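Local coordinates for 4-amino-4-deoxychorismate lyase (PDB 3LUL), which belongs to the class IV aminotransferase family and carries pyridoxal phosphate covalently bound as an aldimine, in an assembly of two chains, at residues Q56-S64 with E101-I109; K224-V233 with V245-E254. All blocks are in the same frame, centred on the assembly; numbering follows the deposited sequence.

Contact 1 (Q56-S64 with E101-I109)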
loop_
_atom_site.group_PDB
_atom_site.type_symbol
_atom_site.label_atom_id
_atom_site.label_comp_id
_atom_site.label_asym_id
_atom_site.label_seq_id
_atom_site.Cartn_x
_atom_site.Cartn_y
_atom_site.Cartn_z
ATOM N N GLN B 56 -1.791 3.331 16.704
ATOM C CA GLN B 56 -1.872 1.941 16.327
ATOM C C GLN B 56 -0.640 1.442 15.587
ATOM O O GLN B 56 -0.259 0.289 15.744
ATOM C CB GLN B 56 -3.092 1.733 15.453
ATOM C CG GLN B 56 -3.364 0.281 15.132
ATOM C CD GLN B 56 -4.469 0.141 14.134
ATOM O OE1 GLN B 56 -5.518 0.773 14.284
ATOM N NE2 GLN B 56 -4.242 -0.663 13.086
ATOM N N LEU B 57 -0.042 2.306 14.789
ATOM C CA LEU B 57 1.174 2.027 14.025
ATOM C C LEU B 57 2.482 2.373 14.774
ATOM O O LEU B 57 3.565 2.218 14.215
ATOM C CB LEU B 57 1.139 2.798 12.700
ATOM C CG LEU B 57 0.057 2.396 11.662
ATOM C CD1 LEU B 57 0.177 3.209 10.359
ATOM C CD2 LEU B 57 0.129 0.889 11.395
ATOM N N GLY B 58 2.379 2.899 15.996
ATOM C CA GLY B 58 3.556 3.318 16.753
ATOM C C GLY B 58 4.241 4.582 16.257
ATOM O O GLY B 58 5.368 4.848 16.619
ATOM N N ILE B 59 3.555 5.360 15.423
ATOM C CA ILE B 59 4.094 6.593 14.892
ATOM C C ILE B 59 3.761 7.699 15.904
ATOM O O ILE B 59 2.601 7.903 16.235
ATOM C CB ILE B 59 3.501 6.930 13.499
ATOM C CG1 ILE B 59 3.726 5.781 12.510
ATOM C CG2 ILE B 59 4.091 8.222 12.977
ATOM C CD1 ILE B 59 2.991 5.982 11.164
ATOM N N PRO B 60 4.777 8.424 16.409
ATOM C CA PRO B 60 4.429 9.548 17.274
ATOM C C PRO B 60 3.476 10.562 16.586
ATOM O O PRO B 60 3.609 10.861 15.371
ATOM C CB PRO B 60 5.789 10.181 17.641
ATOM C CG PRO B 60 6.850 9.217 17.161
ATOM C CD PRO B 60 6.224 8.290 16.167
ATOM N N PHE B 61 2.537 11.090 17.369
ATOM C CA PHE B 61 1.694 12.171 16.947
ATOM C C PHE B 61 1.541 13.145 18.113
ATOM O O PHE B 61 0.487 13.214 18.734
ATOM C CB PHE B 61 0.334 11.627 16.477
ATOM C CG PHE B 61 -0.530 12.647 15.757
ATOM C CD1 PHE B 61 -0.104 13.256 14.599
ATOM C CD2 PHE B 61 -1.804 12.956 16.230
ATOM C CE1 PHE B 61 -0.915 14.183 13.919
ATOM C CE2 PHE B 61 -2.617 13.896 15.582
ATOM C CZ PHE B 61 -2.192 14.488 14.410
ATOM N N GLU B 62 2.628 13.859 18.412
ATOM C CA GLU B 62 2.697 14.744 19.572
ATOM C C GLU B 62 2.461 16.155 19.056
ATOM O O GLU B 62 3.373 16.993 19.040
ATOM C CB GLU B 62 4.079 14.660 20.248
ATOM C CG GLU B 62 4.352 13.340 20.947
ATOM C CD GLU B 62 3.504 13.122 22.164
ATOM O OE1 GLU B 62 3.001 14.116 22.742
ATOM O OE2 GLU B 62 3.363 11.943 22.550
ATOM N N ILE B 63 1.237 16.385 18.588
ATOM C CA ILE B 63 0.776 17.715 18.209
ATOM C C ILE B 63 -0.590 17.869 18.858
ATOM O O ILE B 63 -1.462 17.028 18.671
ATOM C CB ILE B 63 0.743 17.912 16.687
ATOM C CG1 ILE B 63 0.227 19.322 16.341
ATOM C CG2 ILE B 63 -0.087 16.852 15.976
ATOM C CD1 ILE B 63 0.423 19.679 14.826
ATOM N N SER B 64 -0.770 18.937 19.623
ATOM C CA SER B 64 -2.028 19.133 20.336
ATOM C C SER B 64 -3.112 19.500 19.328
ATOM O O SER B 64 -2.812 19.938 18.200
ATOM C CB SER B 64 -1.870 20.223 21.399
ATOM O OG SER B 64 -1.693 21.480 20.767
ATOM N N GLU B 101 12.394 -0.944 11.526
ATOM C CA GLU B 101 12.947 0.200 12.218
ATOM C C GLU B 101 11.821 1.180 12.550
ATOM O O GLU B 101 10.705 1.085 12.026
ATOM C CB GLU B 101 14.023 0.885 11.358
ATOM C CG GLU B 101 15.251 0.002 11.160
ATOM C CD GLU B 101 15.969 -0.266 12.477
ATOM O OE1 GLU B 101 16.149 0.698 13.243
ATOM O OE2 GLU B 101 16.339 -1.425 12.746
ATOM N N ARG B 102 12.131 2.134 13.412
ATOM C CA ARG B 102 11.135 3.026 13.971
ATOM C C ARG B 102 11.657 4.460 13.812
ATOM O O ARG B 102 12.819 4.755 14.153
ATOM C CB ARG B 102 10.976 2.609 15.446
ATOM C CG ARG B 102 9.892 3.272 16.262
ATOM C CD ARG B 102 8.557 2.546 16.157
ATOM N NE ARG B 102 8.433 1.285 16.900
ATOM C CZ ARG B 102 7.338 0.504 16.879
ATOM N NH1 ARG B 102 6.249 0.843 16.162
ATOM N NH2 ARG B 102 7.318 -0.625 17.582
ATOM N N GLY B 103 10.838 5.353 13.272
ATOM C CA GLY B 103 11.225 6.760 13.177
ATOM C C GLY B 103 11.022 7.373 14.537
ATOM O O GLY B 103 9.933 7.272 15.101
ATOM N N GLN B 104 12.067 7.993 15.064
ATOM C CA GLN B 104 11.994 8.676 16.356
ATOM C C GLN B 104 11.170 9.958 16.249
ATOM O O GLN B 104 10.535 10.359 17.238
ATOM C CB GLN B 104 13.393 9.061 16.875
ATOM C CG GLN B 104 14.464 7.982 16.711
ATOM C CD GLN B 104 15.301 7.777 17.962
ATOM O OE1 GLN B 104 16.466 8.203 18.027
ATOM N NE2 GLN B 104 14.708 7.130 18.969
ATOM N N VAL B 105 11.230 10.621 15.085
ATOM C CA VAL B 105 10.496 11.871 14.851
ATOM C C VAL B 105 9.647 11.762 13.578
ATOM O O VAL B 105 10.174 11.639 12.458
ATOM C CB VAL B 105 11.430 13.115 14.786
ATOM C CG1 VAL B 105 10.607 14.416 14.575
ATOM C CG2 VAL B 105 12.304 13.205 16.053
ATOM N N SER B 106 8.337 11.764 13.764
ATOM C CA SER B 106 7.414 11.800 12.640
ATOM C C SER B 106 7.346 13.217 12.052
ATOM O O SER B 106 7.702 14.208 12.700
ATOM C CB SER B 106 6.038 11.272 13.052
ATOM O OG SER B 106 5.499 11.985 14.150
ATOM N N GLN B 107 6.918 13.292 10.798
ATOM C CA GLN B 107 6.951 14.525 10.050
ATOM C C GLN B 107 5.540 14.742 9.540
ATOM O O GLN B 107 4.886 13.818 9.101
ATOM C CB GLN B 107 7.959 14.424 8.906
ATOM C CG GLN B 107 9.311 13.788 9.301
ATOM C CD GLN B 107 10.241 14.764 9.964
ATOM O OE1 GLN B 107 10.497 15.839 9.419
ATOM N NE2 GLN B 107 10.756 14.410 11.152
ATOM N N LEU B 108 5.071 15.966 9.634
ATOM C CA LEU B 108 3.752 16.315 9.189
ATOM C C LEU B 108 3.879 17.410 8.137
ATOM O O LEU B 108 4.638 18.383 8.344
ATOM C CB LEU B 108 2.975 16.779 10.397
ATOM C CG LEU B 108 1.484 17.017 10.380
ATOM C CD1 LEU B 108 0.696 15.843 9.736
ATOM C CD2 LEU B 108 1.055 17.292 11.811
ATOM N N ILE B 109 3.191 17.242 7.001
ATOM C CA ILE B 109 3.089 18.272 5.969
ATOM C C ILE B 109 1.612 18.585 5.690
ATOM O O ILE B 109 0.780 17.680 5.599
ATOM C CB ILE B 109 3.823 17.874 4.675
ATOM C CG1 ILE B 109 5.336 17.833 4.933
ATOM C CG2 ILE B 109 3.479 18.836 3.471
ATOM C CD1 ILE B 109 6.176 17.361 3.709
#
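P60 and S106 join the connection leaving helix 43-57 to the first residues of strand 106-113, which runs between strands 4-6 and 84-91 in a mixed sheet in the N-terminal half of the chain. The S106 hydroxyl donates to the backbone carbonyl of P60, with OG and O only 2.5 Å apart, and reaches that oxygen from above the carbonyl plane, 42° out of it. A chi1 of 56° sets OG between the backbone N and the carbonyl carbon of S106, the orientation that turns the hydroxyl to P60; OG also hydrogen-bonds T4 OG1, on the strand next to it. Beside this bond, I59 CG2 rests 3.6 Å from S106 CB. The P60 ring packs on the backbone of G103 and Q104, just before the strand, its CG 3.9 Å from Q104 O.

Further along, L108 CD2 touches two apolar side chains, 3.9 Å from I63 CD1, whose side chain it crosses at about a right angle, and 4.2 Å from F61 CE1. W47 and L90 also pack against the F61 ring. At the other end, R102 bends at chi2 and chi3 to bring NH1 within 3.6 Å of L57 O, near the guanidinium plane, just before G58 closes the helix in a Schellman motif. The chemistry thus runs from an exposed end where R102 lies close to R153 of the second subunit, a like charge, through one hydroxyl-carbonyl bond from the buried S106, to an apolar cluster of L108, F61 and I63.

Contact 2 (K224-V233 with V245-E254)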
loop_
_atom_site.group_PDB
_atom_site.type_symbol
_atom_site.label_atom_id
_atom_site.label_comp_id
_atom_site.label_asym_id
_atom_site.label_seq_id
_atom_site.Cartn_x
_atom_site.Cartn_y
_atom_site.Cartn_z
ATOM N N LYS B 224 -24.143 -8.187 -2.594
ATOM C CA LYS B 224 -24.283 -7.467 -3.872
ATOM C C LYS B 224 -25.768 -7.387 -4.265
ATOM O O LYS B 224 -26.226 -6.374 -4.799
ATOM C CB LYS B 224 -23.476 -8.132 -4.986
ATOM C CG LYS B 224 -23.435 -7.322 -6.276
ATOM C CD LYS B 224 -22.516 -7.956 -7.308
ATOM C CE LYS B 224 -22.444 -7.094 -8.555
ATOM N NZ LYS B 224 -22.056 -7.867 -9.774
ATOM N N LYS B 225 -26.494 -8.451 -3.952
ATOM C CA LYS B 225 -27.929 -8.516 -4.203
ATOM C C LYS B 225 -28.696 -7.425 -3.449
ATOM O O LYS B 225 -29.651 -6.880 -3.991
ATOM C CB LYS B 225 -28.488 -9.898 -3.858
ATOM C CG LYS B 225 -30.001 -10.031 -4.171
ATOM C CD LYS B 225 -30.543 -11.428 -3.915
ATOM C CE LYS B 225 -32.084 -11.419 -3.791
ATOM N NZ LYS B 225 -32.766 -10.582 -4.824
ATOM N N ARG B 226 -28.299 -7.103 -2.218
ATOM C CA ARG B 226 -28.909 -5.953 -1.501
ATOM C C ARG B 226 -28.744 -4.641 -2.232
ATOM O O ARG B 226 -29.675 -3.818 -2.254
ATOM C CB ARG B 226 -28.352 -5.792 -0.089
ATOM C CG ARG B 226 -28.683 -6.915 0.851
ATOM C CD ARG B 226 -30.158 -7.077 1.051
ATOM N NE ARG B 226 -30.809 -5.831 1.455
ATOM C CZ ARG B 226 -30.981 -5.415 2.714
ATOM N NH1 ARG B 226 -30.550 -6.136 3.747
ATOM N NH2 ARG B 226 -31.603 -4.255 2.942
ATOM N N ILE B 227 -27.569 -4.418 -2.816
ATOM C CA ILE B 227 -27.319 -3.186 -3.561
ATOM C C ILE B 227 -28.186 -3.170 -4.809
ATOM O O ILE B 227 -28.875 -2.175 -5.096
ATOM C CB ILE B 227 -25.836 -3.024 -3.974
ATOM C CG1 ILE B 227 -24.924 -3.120 -2.773
ATOM C CG2 ILE B 227 -25.593 -1.696 -4.626
ATOM C CD1 ILE B 227 -23.443 -3.339 -3.179
ATOM N N GLU B 228 -28.185 -4.278 -5.539
ATOM C CA GLU B 228 -28.922 -4.378 -6.803
ATOM C C GLU B 228 -30.405 -4.111 -6.602
ATOM O O GLU B 228 -31.050 -3.509 -7.449
ATOM C CB GLU B 228 -28.669 -5.746 -7.444
ATOM C CG GLU B 228 -27.204 -5.859 -7.894
ATOM C CD GLU B 228 -26.759 -7.241 -8.320
ATOM O OE1 GLU B 228 -27.412 -8.251 -7.975
ATOM O OE2 GLU B 228 -25.711 -7.307 -8.990
ATOM N N ASP B 229 -30.930 -4.561 -5.459
ATOM C CA ASP B 229 -32.338 -4.360 -5.087
ATOM C C ASP B 229 -32.668 -3.028 -4.379
ATOM O O ASP B 229 -33.834 -2.781 -4.087
ATOM C CB ASP B 229 -32.829 -5.523 -4.205
ATOM C CG ASP B 229 -32.930 -6.856 -4.967
ATOM O OD1 ASP B 229 -32.784 -6.878 -6.220
ATOM O OD2 ASP B 229 -33.141 -7.892 -4.295
ATOM N N ALA B 230 -31.675 -2.178 -4.126
ATOM C CA ALA B 230 -31.897 -0.896 -3.428
ATOM C C ALA B 230 -32.748 0.097 -4.214
ATOM O O ALA B 230 -32.723 0.086 -5.437
ATOM C CB ALA B 230 -30.544 -0.248 -3.093
ATOM N N ASP B 231 -33.450 0.989 -3.511
ATOM C CA ASP B 231 -34.171 2.088 -4.143
ATOM C C ASP B 231 -33.200 3.166 -4.619
ATOM O O ASP B 231 -33.384 3.751 -5.704
ATOM C CB ASP B 231 -35.239 2.683 -3.201
ATOM C CG ASP B 231 -36.365 1.700 -2.895
ATOM O OD1 ASP B 231 -36.697 0.882 -3.795
ATOM O OD2 ASP B 231 -36.916 1.739 -1.774
ATOM N N ALA B 232 -32.178 3.430 -3.796
ATOM C CA ALA B 232 -31.113 4.361 -4.142
ATOM C C ALA B 232 -29.864 3.939 -3.435
ATOM O O ALA B 232 -29.932 3.222 -2.438
ATOM C CB ALA B 232 -31.440 5.779 -3.728
ATOM N N VAL B 233 -28.756 4.444 -3.961
ATOM C CA VAL B 233 -27.436 4.146 -3.474
ATOM C C VAL B 233 -26.673 5.434 -3.557
ATOM O O VAL B 233 -26.771 6.184 -4.557
ATOM C CB VAL B 233 -26.692 3.101 -4.329
ATOM C CG1 VAL B 233 -25.306 2.847 -3.784
ATOM C CG2 VAL B 233 -27.502 1.756 -4.403
ATOM N N VAL B 245 -25.383 7.780 -6.725
ATOM C CA VAL B 245 -24.923 6.671 -7.578
ATOM C C VAL B 245 -25.981 6.344 -8.636
ATOM O O VAL B 245 -27.130 6.063 -8.320
ATOM C CB VAL B 245 -24.571 5.423 -6.744
ATOM C CG1 VAL B 245 -24.238 4.195 -7.654
ATOM C CG2 VAL B 245 -23.401 5.718 -5.792
ATOM N N LEU B 246 -25.570 6.424 -9.895
ATOM C CA LEU B 246 -26.425 6.136 -11.042
ATOM C C LEU B 246 -26.485 4.649 -11.326
ATOM O O LEU B 246 -27.530 4.138 -11.706
ATOM C CB LEU B 246 -25.952 6.891 -12.293
ATOM C CG LEU B 246 -26.718 6.638 -13.614
ATOM C CD1 LEU B 246 -28.209 6.926 -13.493
ATOM C CD2 LEU B 246 -26.111 7.465 -14.740
ATOM N N SER B 247 -25.379 3.946 -11.141
ATOM C CA SER B 247 -25.319 2.546 -11.521
ATOM C C SER B 247 -24.201 1.778 -10.853
ATOM O O SER B 247 -23.171 2.358 -10.527
ATOM C CB SER B 247 -25.179 2.399 -13.040
ATOM O OG SER B 247 -23.977 2.991 -13.545
ATOM N N LEU B 248 -24.409 0.461 -10.726
ATOM C CA LEU B 248 -23.367 -0.500 -10.347
ATOM C C LEU B 248 -23.364 -1.598 -11.419
ATOM O O LEU B 248 -24.378 -2.271 -11.594
ATOM C CB LEU B 248 -23.641 -1.124 -8.981
ATOM C CG LEU B 248 -22.689 -2.260 -8.560
ATOM C CD1 LEU B 248 -21.181 -1.810 -8.490
ATOM C CD2 LEU B 248 -23.160 -2.899 -7.276
ATOM N N ASP B 249 -22.236 -1.772 -12.116
ATOM C CA ASP B 249 -22.138 -2.759 -13.205
ATOM C C ASP B 249 -23.291 -2.495 -14.192
ATOM O O ASP B 249 -23.452 -1.365 -14.659
ATOM C CB ASP B 249 -22.134 -4.171 -12.594
ATOM C CG ASP B 249 -21.010 -4.368 -11.583
ATOM O OD1 ASP B 249 -19.876 -3.962 -11.893
ATOM O OD2 ASP B 249 -21.237 -4.964 -10.503
ATOM N N ASN B 250 -24.113 -3.495 -14.464
ATOM C CA ASN B 250 -25.267 -3.304 -15.351
ATOM C C ASN B 250 -26.591 -3.072 -14.620
ATOM O O ASN B 250 -27.626 -3.616 -14.989
ATOM C CB ASN B 250 -25.397 -4.462 -16.322
ATOM C CG ASN B 250 -25.777 -5.769 -15.652
ATOM O OD1 ASN B 250 -25.095 -6.241 -14.730
ATOM N ND2 ASN B 250 -26.870 -6.377 -16.134
ATOM N N ILE B 251 -26.578 -2.221 -13.608
ATOM C CA ILE B 251 -27.785 -1.969 -12.832
ATOM C C ILE B 251 -27.893 -0.464 -12.642
ATOM O O ILE B 251 -26.987 0.151 -12.078
ATOM C CB ILE B 251 -27.748 -2.726 -11.488
ATOM C CG1 ILE B 251 -27.599 -4.238 -11.742
ATOM C CG2 ILE B 251 -29.022 -2.455 -10.671
ATOM C CD1 ILE B 251 -26.648 -4.927 -10.850
ATOM N N ILE B 252 -28.985 0.107 -13.150
ATOM C CA ILE B 252 -29.258 1.537 -13.074
ATOM C C ILE B 252 -30.208 1.763 -11.904
ATOM O O ILE B 252 -31.184 1.021 -11.757
ATOM C CB ILE B 252 -29.940 2.053 -14.371
ATOM C CG1 ILE B 252 -29.182 1.578 -15.615
ATOM C CG2 ILE B 252 -30.011 3.568 -14.379
ATOM C CD1 ILE B 252 -27.802 2.163 -15.736
ATOM N N PHE B 253 -29.935 2.792 -11.103
ATOM C CA PHE B 253 -30.774 3.206 -9.997
ATOM C C PHE B 253 -31.419 4.565 -10.246
ATOM O O PHE B 253 -30.860 5.424 -10.942
ATOM C CB PHE B 253 -29.919 3.351 -8.737
ATOM C CG PHE B 253 -29.144 2.110 -8.385
ATOM C CD1 PHE B 253 -29.797 1.017 -7.837
ATOM C CD2 PHE B 253 -27.774 2.056 -8.572
ATOM C CE1 PHE B 253 -29.098 -0.127 -7.503
ATOM C CE2 PHE B 253 -27.071 0.932 -8.240
ATOM C CZ PHE B 253 -27.751 -0.179 -7.721
ATOM N N GLU B 254 -32.585 4.764 -9.632
ATOM C CA GLU B 254 -33.112 6.098 -9.423
ATOM C C GLU B 254 -32.144 6.854 -8.498
ATOM O O GLU B 254 -31.747 6.326 -7.452
ATOM C CB GLU B 254 -34.511 6.019 -8.792
ATOM C CG GLU B 254 -35.095 7.350 -8.369
ATOM C CD GLU B 254 -35.139 8.355 -9.507
ATOM O OE1 GLU B 254 -35.810 8.072 -10.534
ATOM O OE2 GLU B 254 -34.498 9.419 -9.376
HETATM O O HOH W 1 -33.618 2.628 -8.136
HETATM O O HOH W 2 -29.243 5.959 -6.404
#
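V233 meets both V245 and F253 where the beta hairpin of strands 232-237 and 241-248 folds its continuation back under helix 224-228. Its CB lies 4.0 Å from V245 CB. Beyond it the two methyls part: CG1, anti to the backbone N (chi1 179°), packs 4.0 Å from V245 CG2, while CG2 stands over the centre of the F253 ring in a CH-pi contact, 3.8 Å from the centroid and 11° off the ring normal. The backbones are tied close by, V245 N donating to V233 O at 3.0 Å. On the other side of strand 232-237, D231 and A232 both face I183 of strand 179-184, a classic beta bulge.

The phenyl ring carries the packing on to the helix: F253 CE1 comes 3.2 Å from I227 O, a carbonyl that already accepts the backbone N-H of A230. I227 CG2 also touches L248 CD2 at 3.8 Å, the two side chains crossing at about a right angle. From L248 to I251 the chain makes a type II' turn, and on it D249 OD2 forms a salt bridge with K224 NZ, 3.1 Å away; as a hydrogen bond it is weak, and OD2 is also bonded to S126 OG. At the far end a water joins the segments, donating to D231 O at 2.7 Å and accepting from E254 N.

In the fold
Contacts 1 and 2 lie on opposite sides of the chain's centre, their centres about 20 and 22 Å from the centre of the chain and 41 Å from each other, with their nearest atoms about 25 Å apart, so neither touches the other. They follow in series along the chain and belong to different sheets: contact 1 to the five-strand sheet that includes strand 106-113, contact 2 to the larger mixed sheet containing the hairpin 232-248. K141, which carries the pyridoxal phosphate, falls between them in sequence and belongs to neither. Contact 1 borders the second subunit, whereas no other chain of the assembly touches the segments of contact 2.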